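Diguanylate cyclase (Vibrio cholerae serotype O1, PDB 6EIB) catalyses the condensation of two GTP molecules into the second messenger c-di-GMP through its magnesium-dependent GGEEF domain and is involved in biofilm formation. Local coordinates at residues D16-F21 / H131-I136; L27-S32 / L86-V91. All coordinates share one frame; numbering follows the deposited sequence.

The two contacts show helix packing and strand pairing side by side in one alpha/beta domain. Contact 1 joins helix 10-27 to the start of helix 133-148, and its chemistry is graded: phenylalanines and isoleucines lie in the interior, an arginine-aspartate pair at the surface. Contact 2 joins neighbouring strands where strand 31-38 begins and strand 81-87 ends, relying on backbone hydrogen bonds within and on amides, water and a sulfate toward solvent. Their centres are about 12 Å apart, and the two meet where L31 packs against F17, A20 and F21, so that helix 10-27 belongs to contact 1 and also roofs the strands of contact 2.

Contact 1: residues D16-F21 / H131-I136; sequences DFRAAF and HDIADI
I133 is wedged between F17, R18 and F21 of helix 10-27, and each of its branches has a different neighbour. Its CB lies 3.9 Å from F17 CE2. From there CG2 reaches over the face of the F17 ring, 3.8 Å from the centroid in a CH-pi contact, and also touches F21 CB. The other branch turns to the arginine: CG1 sits over the centre of the R18 guanidinium, 3.6 Å above its plane, and the terminal I133 CD1 ends 3.6 Å from R18 CG. A chi1 of 54°, which sets CG1 between the backbone N and the carbonyl carbon, turns CG1 to the guanidinium and CG2 to the F17 ring.

I136, one turn on, extends the apolar patch, with CG2 at the edge of the F17 ring and I136 CD1 at the edge of the F21 ring, 3.8 Å from F21 CD2. F17 also packs on C33, I83 and V85 of the sheet.

At the outer side R18 grips D132 end-on. R18 NH1 reaches D132 OD2 at 2.7 Å from above the carboxylate plane, while R18 NH2 meets the syn lone pair of D132 OD1 at 2.9 Å along a more bent path. With its anti lone pair D132 OD1 accepts from A134 N at 2.8 Å, and D135 OD2 in turn accepts from D132 N, completing a capping box. One carboxylate thus both caps helix 133-148 and ties it to helix 10-27; the salt bridge and the cap would together be expected to favour the ionised form of D132.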
ATOM      1  N   ASP A  16      -1.365   6.250  13.885  1.00 27.47           N
ATOM      2  CA  ASP A  16      -0.211   6.972  13.348  1.00 27.69           C
ATOM      3  C   ASP A  16      -0.644   7.856  12.172  1.00 24.70           C
ATOM      4  O   ASP A  16      -0.200   9.003  12.029  1.00 24.34           O
ATOM      5  CB  ASP A  16       0.899   5.996  12.915  1.00 30.41           C
ATOM      6  CG  ASP A  16       1.658   5.403  14.103  1.00 34.29           C
ATOM      7  OD1 ASP A  16       1.644   6.032  15.177  1.00 37.06           O
ATOM      8  OD2 ASP A  16       2.259   4.319  13.966  1.00 34.73           O
ATOM      9  N   PHE A  17      -1.531   7.330  11.344  1.00 20.54           N
ATOM     10  CA  PHE A  17      -2.032   8.068  10.188  1.00 20.97           C
ATOM     11  C   PHE A  17      -2.780   9.341  10.642  1.00 21.78           C
ATOM     12  O   PHE A  17      -2.584  10.423  10.077  1.00 23.13           O
ATOM     13  CB  PHE A  17      -2.959   7.152   9.369  1.00 21.70           C
ATOM     14  CG  PHE A  17      -3.266   7.652   7.993  1.00 20.77           C
ATOM     15  CD1 PHE A  17      -2.701   8.819   7.512  1.00 20.31           C
ATOM     16  CD2 PHE A  17      -4.134   6.926   7.169  1.00 20.40           C
ATOM     17  CE1 PHE A  17      -3.002   9.280   6.228  1.00 20.43           C
ATOM     18  CE2 PHE A  17      -4.444   7.355   5.884  1.00 18.93           C
ATOM     19  CZ  PHE A  17      -3.901   8.528   5.409  1.00 20.32           C
ATOM     20  N   ARG A  18      -3.651   9.214  11.638  1.00 20.70           N
ATOM     21  CA  ARG A  18      -4.349  10.394  12.178  1.00 20.20           C
ATOM     22  C   ARG A  18      -3.382  11.432  12.788  1.00 21.49           C
ATOM     23  O   ARG A  18      -3.611  12.636  12.675  1.00 22.22           O
ATOM     24  CB  ARG A  18      -5.386  10.003  13.233  1.00 20.79           C
ATOM     25  CG  ARG A  18      -6.631   9.335  12.614  1.00 19.71           C
ATOM     26  CD  ARG A  18      -7.834   9.182  13.577  1.00 21.20           C
ATOM     27  NE  ARG A  18      -8.942   8.645  12.774  1.00 20.66           N
ATOM     28  CZ  ARG A  18      -9.717   9.385  11.989  1.00 20.59           C
ATOM     29  NH1 ARG A  18      -9.541  10.704  11.936  1.00 18.80           N
ATOM     30  NH2 ARG A  18     -10.670   8.802  11.252  1.00 21.63           N
ATOM     31  N   ALA A  19      -2.350  10.978  13.478  1.00 21.26           N
ATOM     32  CA  ALA A  19      -1.413  11.954  14.068  1.00 23.99           C
ATOM     33  C   ALA A  19      -0.627  12.633  12.942  1.00 25.63           C
ATOM     34  O   ALA A  19      -0.348  13.840  12.993  1.00 28.47           O
ATOM     35  CB  ALA A  19      -0.507  11.282  15.055  1.00 24.33           C
ATOM     36  N   ALA A  20      -0.273  11.847  11.929  1.00 24.59           N
ATOM     37  CA  ALA A  20       0.433  12.354  10.741  1.00 24.04           C
ATOM     38  C   ALA A  20      -0.371  13.386   9.958  1.00 24.03           C
ATOM     39  O   ALA A  20       0.177  14.379   9.486  1.00 25.83           O
ATOM     40  CB  ALA A  20       0.809  11.182   9.807  1.00 23.78           C
ATOM     41  N   PHE A  21      -1.680  13.166   9.844  1.00 21.39           N
ATOM     42  CA  PHE A  21      -2.570  14.103   9.177  1.00 21.47           C
ATOM     43  C   PHE A  21      -2.517  15.469   9.860  1.00 22.29           C
ATOM     44  O   PHE A  21      -2.359  16.522   9.200  1.00 22.97           O
ATOM     45  CB  PHE A  21      -3.996  13.508   9.213  1.00 22.75           C
ATOM     46  CG  PHE A  21      -5.051  14.315   8.492  1.00 24.74           C
ATOM     47  CD1 PHE A  21      -5.638  15.421   9.103  1.00 25.80           C
ATOM     48  CD2 PHE A  21      -5.513  13.919   7.241  1.00 25.52           C
ATOM     49  CE1 PHE A  21      -6.611  16.162   8.471  1.00 25.55           C
ATOM     50  CE2 PHE A  21      -6.503  14.640   6.606  1.00 25.85           C
ATOM     51  CZ  PHE A  21      -7.058  15.774   7.228  1.00 25.24           C
ATOM     52  N   HIS A 131     -10.448  16.888   5.991  1.00 27.49           N
ATOM     53  CA  HIS A 131     -10.620  17.049   7.436  1.00 27.22           C
ATOM     54  C   HIS A 131     -10.442  15.745   8.173  1.00 25.59           C
ATOM     55  O   HIS A 131     -10.473  15.723   9.395  1.00 27.21           O
ATOM     56  CB  HIS A 131     -11.975  17.681   7.764  1.00 28.81           C
ATOM     57  CG  HIS A 131     -12.187  18.975   7.047  1.00 31.05           C
ATOM     58  ND1 HIS A 131     -13.172  19.153   6.099  1.00 32.44           N
ATOM     59  CD2 HIS A 131     -11.491  20.131   7.099  1.00 31.40           C
ATOM     60  CE1 HIS A 131     -13.086  20.383   5.618  1.00 33.19           C
ATOM     61  NE2 HIS A 131     -12.070  20.992   6.202  1.00 32.81           N
ATOM     62  N   ASP A 132     -10.260  14.655   7.442  1.00 21.98           N
ATOM     63  CA  ASP A 132     -10.087  13.383   8.119  1.00 20.72           C
ATOM     64  C   ASP A 132      -9.170  12.508   7.303  1.00 19.11           C
ATOM     65  O   ASP A 132      -9.038  12.759   6.105  1.00 19.78           O
ATOM     66  CB  ASP A 132     -11.446  12.710   8.344  1.00 20.49           C
ATOM     67  CG  ASP A 132     -11.359  11.578   9.344  1.00 22.99           C
ATOM     68  OD1 ASP A 132     -11.052  10.434   8.933  1.00 22.28           O
ATOM     69  OD2 ASP A 132     -11.555  11.831  10.554  1.00 25.32           O
ATOM     70  N   ILE A 133      -8.519  11.519   7.921  1.00 17.19           N
ATOM     71  CA  ILE A 133      -7.707  10.601   7.104  1.00 18.33           C
ATOM     72  C   ILE A 133      -8.633   9.895   6.116  1.00 19.43           C
ATOM     73  O   ILE A 133      -8.195   9.477   5.053  1.00 20.22           O
ATOM     74  CB  ILE A 133      -6.942   9.569   7.959  1.00 17.68           C
ATOM     75  CG1 ILE A 133      -7.916   8.824   8.879  1.00 19.32           C
ATOM     76  CG2 ILE A 133      -5.796  10.281   8.797  1.00 18.62           C
ATOM     77  CD1 ILE A 133      -7.318   7.584   9.486  1.00 18.86           C
ATOM     78  N   ALA A 134      -9.928   9.786   6.436  1.00 19.43           N
ATOM     79  CA  ALA A 134     -10.854   9.098   5.519  1.00 17.72           C
ATOM     80  C   ALA A 134     -10.953   9.839   4.179  1.00 19.11           C
ATOM     81  O   ALA A 134     -11.217   9.224   3.140  1.00 21.42           O
ATOM     82  CB  ALA A 134     -12.274   8.941   6.173  1.00 16.30           C
ATOM     83  N   ASP A 135     -10.741  11.150   4.166  1.00 19.09           N
ATOM     84  CA  ASP A 135     -10.748  11.883   2.880  1.00 18.03           C
ATOM     85  C   ASP A 135      -9.605  11.420   1.974  1.00 20.05           C
ATOM     86  O   ASP A 135      -9.728  11.454   0.739  1.00 22.74           O
ATOM     87  CB  ASP A 135     -10.612  13.390   3.071  1.00 18.14           C
ATOM     88  CG  ASP A 135     -11.879  14.034   3.661  1.00 19.70           C
ATOM     89  OD1 ASP A 135     -12.982  13.676   3.187  1.00 18.43           O
ATOM     90  OD2 ASP A 135     -11.733  14.875   4.587  1.00 19.36           O
ATOM     91  N   ILE A 136      -8.465  11.100   2.581  1.00 17.82           N
ATOM     92  CA  ILE A 136      -7.290  10.643   1.811  1.00 18.21           C
ATOM     93  C   ILE A 136      -7.478   9.183   1.373  1.00 18.65           C
ATOM     94  O   ILE A 136      -7.296   8.856   0.200  1.00 18.91           O
ATOM     95  CB  ILE A 136      -5.989  10.773   2.625  1.00 17.07           C
ATOM     96  CG1 ILE A 136      -5.779  12.230   3.050  1.00 16.02           C
ATOM     97  CG2 ILE A 136      -4.749  10.331   1.790  1.00 17.42           C
ATOM     98  CD1 ILE A 136      -4.450  12.485   3.876  1.00 19.17           C
TER

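Contact 2: residues L27-S32 / L86-V91. With SO4 (sulfate ion), chain E.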
ATOM      1  N   LEU A  27       2.421  21.548  10.205  1.00 32.82           N
ATOM      2  CA  LEU A  27       3.714  21.877   9.604  1.00 33.43           C
ATOM      3  C   LEU A  27       3.654  22.218   8.105  1.00 33.06           C
ATOM      4  O   LEU A  27       4.648  22.618   7.518  1.00 33.16           O
ATOM      5  CB  LEU A  27       4.666  20.700   9.833  1.00 32.78           C
ATOM      6  CG  LEU A  27       4.796  20.331  11.318  1.00 33.87           C
ATOM      7  CD1 LEU A  27       5.614  19.073  11.558  1.00 34.49           C
ATOM      8  CD2 LEU A  27       5.443  21.512  12.082  1.00 36.67           C
ATOM      9  N   ARG A  28       2.478  22.085   7.491  1.00 33.88           N
ATOM     10  CA  ARG A  28       2.334  22.285   6.049  1.00 33.55           C
ATOM     11  C   ARG A  28       3.291  21.409   5.235  1.00 31.86           C
ATOM     12  O   ARG A  28       4.003  21.908   4.378  1.00 34.25           O
ATOM     13  CB  ARG A  28       2.528  23.768   5.712  1.00 35.86           C
ATOM     14  CG  ARG A  28       1.428  24.637   6.309  1.00 38.13           C
ATOM     15  CD  ARG A  28       1.630  26.166   6.196  1.00 40.24           C
ATOM     16  NE  ARG A  28       2.802  26.680   6.888  1.00 42.74           N
ATOM     17  CZ  ARG A  28       3.641  27.586   6.388  1.00 45.90           C
ATOM     18  NH1 ARG A  28       3.452  28.080   5.167  1.00 47.08           N
ATOM     19  NH2 ARG A  28       4.678  27.995   7.107  1.00 47.18           N
ATOM     20  N   GLN A  29       3.285  20.104   5.502  1.00 27.52           N
ATOM     21  CA  GLN A  29       4.094  19.165   4.755  1.00 28.21           C
ATOM     22  C   GLN A  29       3.179  18.278   3.911  1.00 27.11           C
ATOM     23  O   GLN A  29       2.033  17.972   4.326  1.00 27.35           O
ATOM     24  CB  GLN A  29       4.929  18.303   5.713  1.00 30.88           C
ATOM     25  CG  GLN A  29       5.950  19.090   6.568  1.00 36.91           C
ATOM     26  CD  GLN A  29       6.602  18.203   7.632  1.00 39.80           C
ATOM     27  OE1 GLN A  29       6.154  17.073   7.874  1.00 41.20           O
ATOM     28  NE2 GLN A  29       7.653  18.696   8.250  1.00 40.27           N
ATOM     29  N   PRO A  30       3.700  17.785   2.777  1.00 26.09           N
ATOM     30  CA  PRO A  30       2.861  16.848   2.005  1.00 24.69           C
ATOM     31  C   PRO A  30       2.754  15.514   2.732  1.00 25.75           C
ATOM     32  O   PRO A  30       3.673  15.128   3.457  1.00 25.61           O
ATOM     33  CB  PRO A  30       3.608  16.710   0.680  1.00 26.24           C
ATOM     34  CG  PRO A  30       5.084  17.032   1.019  1.00 28.06           C
ATOM     35  CD  PRO A  30       4.988  18.088   2.127  1.00 27.43           C
ATOM     36  N   LEU A  31       1.658  14.784   2.517  1.00 24.57           N
ATOM     37  CA  LEU A  31       1.457  13.521   3.204  1.00 23.12           C
ATOM     38  C   LEU A  31       0.841  12.553   2.214  1.00 21.98           C
ATOM     39  O   LEU A  31      -0.303  12.744   1.851  1.00 20.21           O
ATOM     40  CB  LEU A  31       0.485  13.685   4.392  1.00 21.83           C
ATOM     41  CG  LEU A  31       0.071  12.441   5.179  1.00 20.80           C
ATOM     42  CD1 LEU A  31       1.251  11.792   5.857  1.00 21.29           C
ATOM     43  CD2 LEU A  31      -1.027  12.727   6.217  1.00 21.65           C
ATOM     44  N   SER A  32       1.531  11.470   1.884  1.00 23.28           N
ATOM     45  CA  SER A  32       1.026  10.561   0.834  1.00 20.91           C
ATOM     46  C   SER A  32       0.525   9.232   1.368  1.00 20.56           C
ATOM     47  O   SER A  32       0.907   8.777   2.448  1.00 21.01           O
ATOM     48  CB  SER A  32       2.118  10.304  -0.218  1.00 22.36           C
ATOM     49  OG  SER A  32       2.379  11.459  -1.004  1.00 24.67           O
ATOM     50  N   LEU A  86       3.174   7.948   3.944  1.00 22.56           N
ATOM     51  CA  LEU A  86       4.524   8.538   3.826  1.00 26.16           C
ATOM     52  C   LEU A  86       4.542  10.006   4.256  1.00 27.08           C
ATOM     53  O   LEU A  86       4.001  10.861   3.565  1.00 25.63           O
ATOM     54  CB  LEU A  86       5.060   8.424   2.399  1.00 28.13           C
ATOM     55  CG  LEU A  86       5.261   7.103   1.642  1.00 32.39           C
ATOM     56  CD1 LEU A  86       5.534   7.388   0.178  1.00 34.03           C
ATOM     57  CD2 LEU A  86       6.469   6.366   2.159  1.00 36.32           C
ATOM     58  N   GLU A  87       5.117  10.300   5.415  1.00 29.45           N
ATOM     59  CA  GLU A  87       5.211  11.707   5.852  1.00 30.09           C
ATOM     60  C   GLU A  87       6.173  12.539   5.015  1.00 29.72           C
ATOM     61  O   GLU A  87       7.176  12.034   4.501  1.00 28.98           O
ATOM     62  CB  GLU A  87       5.598  11.794   7.325  1.00 32.19           C
ATOM     63  CG  GLU A  87       4.531  11.278   8.270  1.00 32.35           C
ATOM     64  CD  GLU A  87       4.817  11.697   9.719  1.00 34.43           C
ATOM     65  OE1 GLU A  87       5.346  10.853  10.472  1.00 35.80           O
ATOM     66  OE2 GLU A  87       4.530  12.859  10.104  1.00 35.39           O
ATOM     67  N   ASN A  88       5.860  13.823   4.892  1.00 29.79           N
ATOM     68  CA  ASN A  88       6.706  14.755   4.160  1.00 31.24           C
ATOM     69  C   ASN A  88       7.111  14.188   2.794  1.00 30.88           C
ATOM     70  O   ASN A  88       8.290  14.230   2.404  1.00 31.77           O
ATOM     71  CB  ASN A  88       7.953  15.135   4.989  1.00 34.74           C
ATOM     72  CG  ASN A  88       8.522  16.453   4.562  1.00 38.35           C
ATOM     73  OD1 ASN A  88       7.786  17.306   4.060  1.00 38.42           O
ATOM     74  ND2 ASN A  88       9.826  16.663   4.792  1.00 41.66           N
ATOM     75  N   THR A  89       6.120  13.643   2.085  1.00 26.25           N
ATOM     76  CA  THR A  89       6.337  13.006   0.798  1.00 26.36           C
ATOM     77  C   THR A  89       5.271  13.449  -0.198  1.00 25.02           C
ATOM     78  O   THR A  89       4.055  13.369   0.074  1.00 22.61           O
ATOM     79  CB  THR A  89       6.317  11.479   0.935  1.00 27.55           C
ATOM     80  OG1 THR A  89       7.357  11.081   1.841  1.00 28.41           O
ATOM     81  CG2 THR A  89       6.564  10.802  -0.426  1.00 28.68           C
ATOM     82  N   HIS A  90       5.723  13.942  -1.337  1.00 25.63           N
ATOM     83  CA  HIS A  90       4.813  14.434  -2.363  1.00 27.78           C
ATOM     84  C   HIS A  90       4.191  13.256  -3.107  1.00 27.98           C
ATOM     85  O   HIS A  90       4.765  12.167  -3.125  1.00 27.79           O
ATOM     86  CB  HIS A  90       5.542  15.380  -3.351  1.00 28.75           C
ATOM     87  CG  HIS A  90       6.001  16.668  -2.739  1.00 31.49           C
ATOM     88  ND1 HIS A  90       5.124  17.667  -2.360  1.00 27.60           N
ATOM     89  CD2 HIS A  90       7.248  17.164  -2.539  1.00 33.72           C
ATOM     90  CE1 HIS A  90       5.818  18.691  -1.882  1.00 31.68           C
ATOM     91  NE2 HIS A  90       7.107  18.417  -1.989  1.00 33.34           N
ATOM     92  N   VAL A  91       3.023  13.450  -3.711  1.00 27.99           N
ATOM     93  CA  VAL A  91       2.281  12.293  -4.237  1.00 26.77           C
ATOM     94  C   VAL A  91       3.053  11.574  -5.360  1.00 28.61           C
ATOM     95  O   VAL A  91       3.020  10.347  -5.413  1.00 29.45           O
ATOM     96  CB  VAL A  91       0.848  12.703  -4.704  1.00 22.91           C
ATOM     97  CG1 VAL A  91       0.876  13.586  -5.952  1.00 23.47           C
ATOM     98  CG2 VAL A  91      -0.062  11.464  -4.891  1.00 22.98           C
TER
HETATM   99  S   SO4 E 201       1.543  16.934  -2.786  1.00 35.05           S
HETATM  100  O1  SO4 E 201       0.833  15.998  -1.919  1.00 36.66           O
HETATM  101  O2  SO4 E 201       2.634  16.238  -3.449  1.00 35.34           O
HETATM  102  O3  SO4 E 201       0.639  17.494  -3.780  1.00 32.57           O
HETATM  103  O4  SO4 E 201       2.141  18.010  -1.962  1.00 37.46           O
HETATM  104  O   HOH W   1       6.800  14.707  10.262  1.00 64.23           O
HETATM  105  O   HOH W   2       3.792  15.092   6.141  1.00 26.42           O
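S32 and L86 form an antiparallel hydrogen-bonded pair, and here the contact is tight. S32 N donates to L86 O at 3.0 Å, L86 N returns the bond to S32 O at 2.8 Å, and both are nearly straight. S32 OG, carried beside its own backbone N (chi1 -70°), donates to T89 O at 2.8 Å from above the carbonyl plane. That bond fastens the turn after strand 81-87 to strand 31-38.

Toward solvent the grip changes to flat groups and water. The Q29 and N88 amides stack with planes 26° apart, N88 OD1 lying 3.4 Å from Q29 CB. A water bridges P30 O and N88 N; another donates to E87 OE2, whose salt-bridge partner is R23, and only weakly to Q29 OE1. P30 CG makes a CH-pi contact over one face of the H90 ring, 3.6 Å from its centroid. At that ring's edge a sulfate, probably from the crystallisation liquor, accepts hydrogen bonds from H90 ND1, and V91 N donates to sulfate O2 at 2.8 Å; S125 OG is also hydrogen-bonded to it. Central strand 31-38 thus pairs antiparallel with 81-87, with helix 10-27 on the L31 and E87 face and helix 91-107 on the S32 and L86 face, as in the GGDEF domain with its strand order 2-3-1-4-5.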